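Local coordinates for nonsense-mediated mRNA decay protein 2 (Saccharomyces cerevisiae, PDB 4LUN) that takes part in nonsense-mediated decay, the degradation of mRNAs carrying premature stop codons, and is represented here by its N-terminal MIF4G domain of helical repeats, at residues R5-W17 and E149-D161. Numbering follows the deposited sequence.
Sequences RKKELHDLNTRAW and ELYLVGVFRTLDD
Stacking dominates one end of the contact: the guanidinium of Arg-157 is stacked on one face of the Trp-17 indole, planes 2° apart, with CZ 3.8 Å from the centroid of the five-membered ring, a cation-pi pair. Over the same face, CB of Asp-161 makes a CH-pi contact with the six-membered ring. A salt bridge of two hydrogen bonds, Arg-157 NE to Asp-161 OD1 (2.9 Å) and NH2 to OD2, ties these two together, while a water links Arg-157 NH1 to Thr-14 OG1. Two hydrogen bonds join helix 3-17 to backbone carbonyls just beyond helix 130-152. Trp-17 NE1 reaches Val-155 O (3.0 Å) in the indole plane, and Asn-13 ND2 donates to Val-153 O (2.8 Å) from above the carbonyl plane; ND2 also bonds Ser-98 and OD1 Gln-102. With CG anti to the backbone N (chi1 -167°), the His-10 ring brings its CD2 edge to Leu-152 O (3.4 Å), beside Gly-154, C' residue of a Schellman motif. Leu-9 CB packs on Val-153 CB (4.1 Å). With Trp-17 reduced to an alanine, Arg-157 is likely to lose its stacking surface and Val-155 O its indole donor. Side-chain donors thus satisfy carbonyls past the helix end, and the loop's own ion pair holds its charges against the indole.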
# COMPACT_ATOMS: atom_id res chain seq x y z
N ARG A 5 9.64 -16.25 -10.74
CA ARG A 5 9.33 -16.76 -9.41
C ARG A 5 7.94 -16.30 -8.95
O ARG A 5 7.22 -17.05 -8.28
CB ARG A 5 10.40 -16.33 -8.41
CG ARG A 5 10.17 -16.84 -6.99
CD ARG A 5 10.07 -18.36 -6.95
NE ARG A 5 9.85 -18.84 -5.59
CZ ARG A 5 9.52 -20.08 -5.28
NH1 ARG A 5 9.35 -20.99 -6.23
NH2 ARG A 5 9.34 -20.42 -4.00
N LYS A 6 7.57 -15.07 -9.30
CA LYS A 6 6.22 -14.60 -9.02
C LYS A 6 5.20 -15.53 -9.66
O LYS A 6 4.21 -15.92 -9.03
CB LYS A 6 6.00 -13.18 -9.57
CG LYS A 6 6.55 -12.07 -8.69
CD LYS A 6 6.06 -10.71 -9.19
CE LYS A 6 6.51 -9.58 -8.28
NZ LYS A 6 7.89 -9.81 -7.77
N LYS A 7 5.44 -15.89 -10.91
CA LYS A 7 4.51 -16.76 -11.64
C LYS A 7 4.49 -18.19 -11.07
O LYS A 7 3.43 -18.82 -10.98
CB LYS A 7 4.80 -16.74 -13.14
CG LYS A 7 4.50 -15.38 -13.78
CD LYS A 7 4.85 -15.35 -15.27
CE LYS A 7 6.01 -14.40 -15.53
NZ LYS A 7 5.61 -13.28 -16.43
N GLU A 8 5.66 -18.69 -10.67
CA GLU A 8 5.73 -19.99 -10.01
C GLU A 8 4.86 -20.02 -8.75
O GLU A 8 4.08 -20.95 -8.55
CB GLU A 8 7.18 -20.31 -9.59
CG GLU A 8 8.11 -20.70 -10.72
CD GLU A 8 9.50 -21.07 -10.21
OE1 GLU A 8 9.61 -21.46 -9.02
OE2 GLU A 8 10.47 -20.98 -10.99
N LEU A 9 5.02 -19.01 -7.90
CA LEU A 9 4.24 -18.91 -6.67
C LEU A 9 2.77 -18.69 -6.97
O LEU A 9 1.91 -19.26 -6.29
CB LEU A 9 4.75 -17.74 -5.82
CG LEU A 9 6.07 -17.95 -5.08
CD1 LEU A 9 6.52 -16.66 -4.42
CD2 LEU A 9 5.93 -19.06 -4.04
N HIS A 10 2.48 -17.85 -7.96
CA HIS A 10 1.10 -17.60 -8.37
C HIS A 10 0.39 -18.90 -8.73
O HIS A 10 -0.74 -19.14 -8.31
CB HIS A 10 1.02 -16.58 -9.51
CG HIS A 10 -0.36 -16.05 -9.74
ND1 HIS A 10 -1.31 -16.74 -10.47
CD2 HIS A 10 -0.95 -14.91 -9.32
CE1 HIS A 10 -2.43 -16.04 -10.48
NE2 HIS A 10 -2.24 -14.93 -9.79
N ASP A 11 1.07 -19.76 -9.49
CA ASP A 11 0.49 -21.04 -9.87
C ASP A 11 0.21 -21.92 -8.66
O ASP A 11 -0.88 -22.48 -8.52
CB ASP A 11 1.40 -21.78 -10.87
CG ASP A 11 0.77 -23.07 -11.39
OD1 ASP A 11 -0.48 -23.17 -11.40
OD2 ASP A 11 1.53 -23.97 -11.80
N LEU A 12 1.19 -22.03 -7.76
CA LEU A 12 1.03 -22.78 -6.53
C LEU A 12 -0.05 -22.18 -5.63
O LEU A 12 -0.86 -22.90 -5.07
CB LEU A 12 2.35 -22.85 -5.76
CG LEU A 12 3.47 -23.69 -6.37
CD1 LEU A 12 4.77 -23.46 -5.62
CD2 LEU A 12 3.10 -25.16 -6.36
N ASN A 13 -0.06 -20.86 -5.49
CA ASN A 13 -1.02 -20.23 -4.61
C ASN A 13 -2.44 -20.33 -5.16
O ASN A 13 -3.41 -20.40 -4.41
CB ASN A 13 -0.62 -18.77 -4.33
CG ASN A 13 0.62 -18.68 -3.46
OD1 ASN A 13 0.88 -19.56 -2.65
ND2 ASN A 13 1.40 -17.61 -3.63
N THR A 14 -2.55 -20.35 -6.49
CA THR A 14 -3.86 -20.45 -7.12
C THR A 14 -4.39 -21.87 -6.94
O THR A 14 -5.56 -22.08 -6.65
CB THR A 14 -3.78 -20.08 -8.61
OG1 THR A 14 -3.40 -18.70 -8.76
CG2 THR A 14 -5.12 -20.31 -9.29
N ARG A 15 -3.50 -22.85 -7.07
CA ARG A 15 -3.89 -24.24 -6.83
C ARG A 15 -4.33 -24.46 -5.38
O ARG A 15 -5.32 -25.16 -5.13
CB ARG A 15 -2.75 -25.20 -7.20
CG ARG A 15 -2.51 -25.25 -8.70
CD ARG A 15 -1.90 -26.56 -9.14
NE ARG A 15 -0.49 -26.68 -8.79
CZ ARG A 15 0.03 -27.70 -8.13
NH1 ARG A 15 -0.74 -28.71 -7.74
NH2 ARG A 15 1.33 -27.72 -7.86
N ALA A 16 -3.63 -23.84 -4.43
CA ALA A 16 -4.03 -23.93 -3.03
C ALA A 16 -5.40 -23.31 -2.79
O ALA A 16 -6.21 -23.87 -2.05
CB ALA A 16 -2.97 -23.29 -2.12
N TRP A 17 -5.67 -22.16 -3.42
CA TRP A 17 -7.00 -21.56 -3.31
C TRP A 17 -8.03 -22.52 -3.89
O TRP A 17 -9.18 -22.54 -3.46
CB TRP A 17 -7.07 -20.22 -4.03
CG TRP A 17 -6.76 -19.02 -3.16
CD1 TRP A 17 -5.78 -18.09 -3.37
CD2 TRP A 17 -7.45 -18.61 -1.96
NE1 TRP A 17 -5.80 -17.14 -2.38
CE2 TRP A 17 -6.81 -17.43 -1.51
CE3 TRP A 17 -8.52 -19.13 -1.24
CZ2 TRP A 17 -7.23 -16.77 -0.34
CZ3 TRP A 17 -8.93 -18.46 -0.08
CH2 TRP A 17 -8.28 -17.29 0.35
N GLU A 149 2.37 -7.00 -3.20
CA GLU A 149 3.29 -8.09 -3.53
C GLU A 149 2.58 -9.43 -3.31
O GLU A 149 2.78 -10.39 -4.09
CB GLU A 149 4.56 -8.04 -2.69
CG GLU A 149 5.41 -6.77 -2.83
CD GLU A 149 6.15 -6.65 -4.15
OE1 GLU A 149 5.95 -7.50 -5.05
OE2 GLU A 149 6.93 -5.69 -4.29
N LEU A 150 1.74 -9.51 -2.28
CA LEU A 150 0.99 -10.74 -2.01
C LEU A 150 -0.20 -10.91 -2.94
O LEU A 150 -0.69 -12.03 -3.16
CB LEU A 150 0.52 -10.79 -0.55
CG LEU A 150 1.65 -10.99 0.45
CD1 LEU A 150 1.16 -10.69 1.86
CD2 LEU A 150 2.16 -12.43 0.35
N TYR A 151 -0.69 -9.80 -3.47
CA TYR A 151 -1.71 -9.85 -4.50
C TYR A 151 -1.09 -10.44 -5.76
O TYR A 151 -1.69 -11.31 -6.40
CB TYR A 151 -2.26 -8.44 -4.78
CG TYR A 151 -3.09 -8.40 -6.05
CD1 TYR A 151 -4.44 -8.71 -6.03
CD2 TYR A 151 -2.51 -8.09 -7.27
CE1 TYR A 151 -5.18 -8.71 -7.19
CE2 TYR A 151 -3.24 -8.09 -8.44
CZ TYR A 151 -4.58 -8.39 -8.40
OH TYR A 151 -5.31 -8.37 -9.56
N LEU A 152 0.10 -9.98 -6.11
CA LEU A 152 0.70 -10.39 -7.38
C LEU A 152 1.10 -11.87 -7.40
O LEU A 152 1.24 -12.47 -8.47
CB LEU A 152 1.90 -9.52 -7.72
CG LEU A 152 1.56 -8.07 -8.12
CD1 LEU A 152 2.82 -7.23 -8.13
CD2 LEU A 152 0.85 -8.04 -9.48
N VAL A 153 1.27 -12.46 -6.23
CA VAL A 153 1.53 -13.90 -6.16
C VAL A 153 0.28 -14.72 -5.86
O VAL A 153 0.36 -15.91 -5.61
CB VAL A 153 2.70 -14.28 -5.21
CG1 VAL A 153 4.00 -13.64 -5.69
CG2 VAL A 153 2.39 -13.89 -3.77
N GLY A 154 -0.89 -14.09 -5.92
CA GLY A 154 -2.13 -14.84 -5.83
C GLY A 154 -2.56 -15.26 -4.44
O GLY A 154 -3.42 -16.13 -4.28
N VAL A 155 -1.98 -14.64 -3.42
CA VAL A 155 -2.40 -14.93 -2.05
C VAL A 155 -3.61 -14.08 -1.67
O VAL A 155 -4.65 -14.61 -1.26
CB VAL A 155 -1.25 -14.68 -1.06
CG1 VAL A 155 -1.74 -14.85 0.38
CG2 VAL A 155 -0.11 -15.65 -1.34
N PHE A 156 -3.46 -12.77 -1.82
CA PHE A 156 -4.51 -11.80 -1.53
C PHE A 156 -5.18 -11.36 -2.83
O PHE A 156 -4.64 -10.51 -3.52
CB PHE A 156 -3.90 -10.54 -0.91
CG PHE A 156 -3.46 -10.68 0.52
CD1 PHE A 156 -3.81 -11.78 1.29
CD2 PHE A 156 -2.71 -9.67 1.10
CE1 PHE A 156 -3.40 -11.87 2.61
CE2 PHE A 156 -2.30 -9.75 2.43
CZ PHE A 156 -2.65 -10.86 3.19
N ARG A 157 -6.35 -11.90 -3.14
CA ARG A 157 -6.93 -11.68 -4.46
C ARG A 157 -8.17 -10.81 -4.50
O ARG A 157 -8.28 -9.92 -5.33
CB ARG A 157 -7.27 -13.02 -5.11
CG ARG A 157 -6.18 -14.07 -4.96
CD ARG A 157 -6.53 -15.35 -5.72
NE ARG A 157 -7.68 -16.05 -5.15
CZ ARG A 157 -8.22 -17.14 -5.69
NH1 ARG A 157 -7.71 -17.65 -6.81
NH2 ARG A 157 -9.27 -17.72 -5.13
N THR A 158 -9.13 -11.12 -3.63
CA THR A 158 -10.45 -10.51 -3.75
C THR A 158 -11.20 -10.64 -2.43
O THR A 158 -10.92 -11.52 -1.63
CB THR A 158 -11.26 -11.18 -4.89
OG1 THR A 158 -12.60 -10.68 -4.89
CG2 THR A 158 -11.30 -12.69 -4.69
N LEU A 159 -12.17 -9.75 -2.20
CA LEU A 159 -13.01 -9.89 -1.02
C LEU A 159 -13.82 -11.17 -1.09
O LEU A 159 -14.30 -11.66 -0.08
CB LEU A 159 -13.95 -8.69 -0.88
CG LEU A 159 -13.29 -7.34 -0.57
CD1 LEU A 159 -14.31 -6.22 -0.64
CD2 LEU A 159 -12.62 -7.35 0.80
N ASP A 160 -13.98 -11.71 -2.30
CA ASP A 160 -14.77 -12.93 -2.47
C ASP A 160 -14.14 -14.16 -1.80
O ASP A 160 -14.80 -15.18 -1.63
CB ASP A 160 -15.02 -13.20 -3.96
CG ASP A 160 -16.09 -12.31 -4.55
OD1 ASP A 160 -16.82 -11.65 -3.77
OD2 ASP A 160 -16.22 -12.27 -5.79
N ASP A 161 -12.87 -14.06 -1.42
CA ASP A 161 -12.16 -15.17 -0.78
C ASP A 161 -12.36 -15.17 0.73
O ASP A 161 -12.02 -16.14 1.40
CB ASP A 161 -10.65 -15.09 -1.04
CG ASP A 161 -10.27 -15.46 -2.46
OD1 ASP A 161 -9.22 -14.98 -2.92
OD2 ASP A 161 -11.00 -16.24 -3.11
O HOH W 1 -5.50 -16.91 -8.71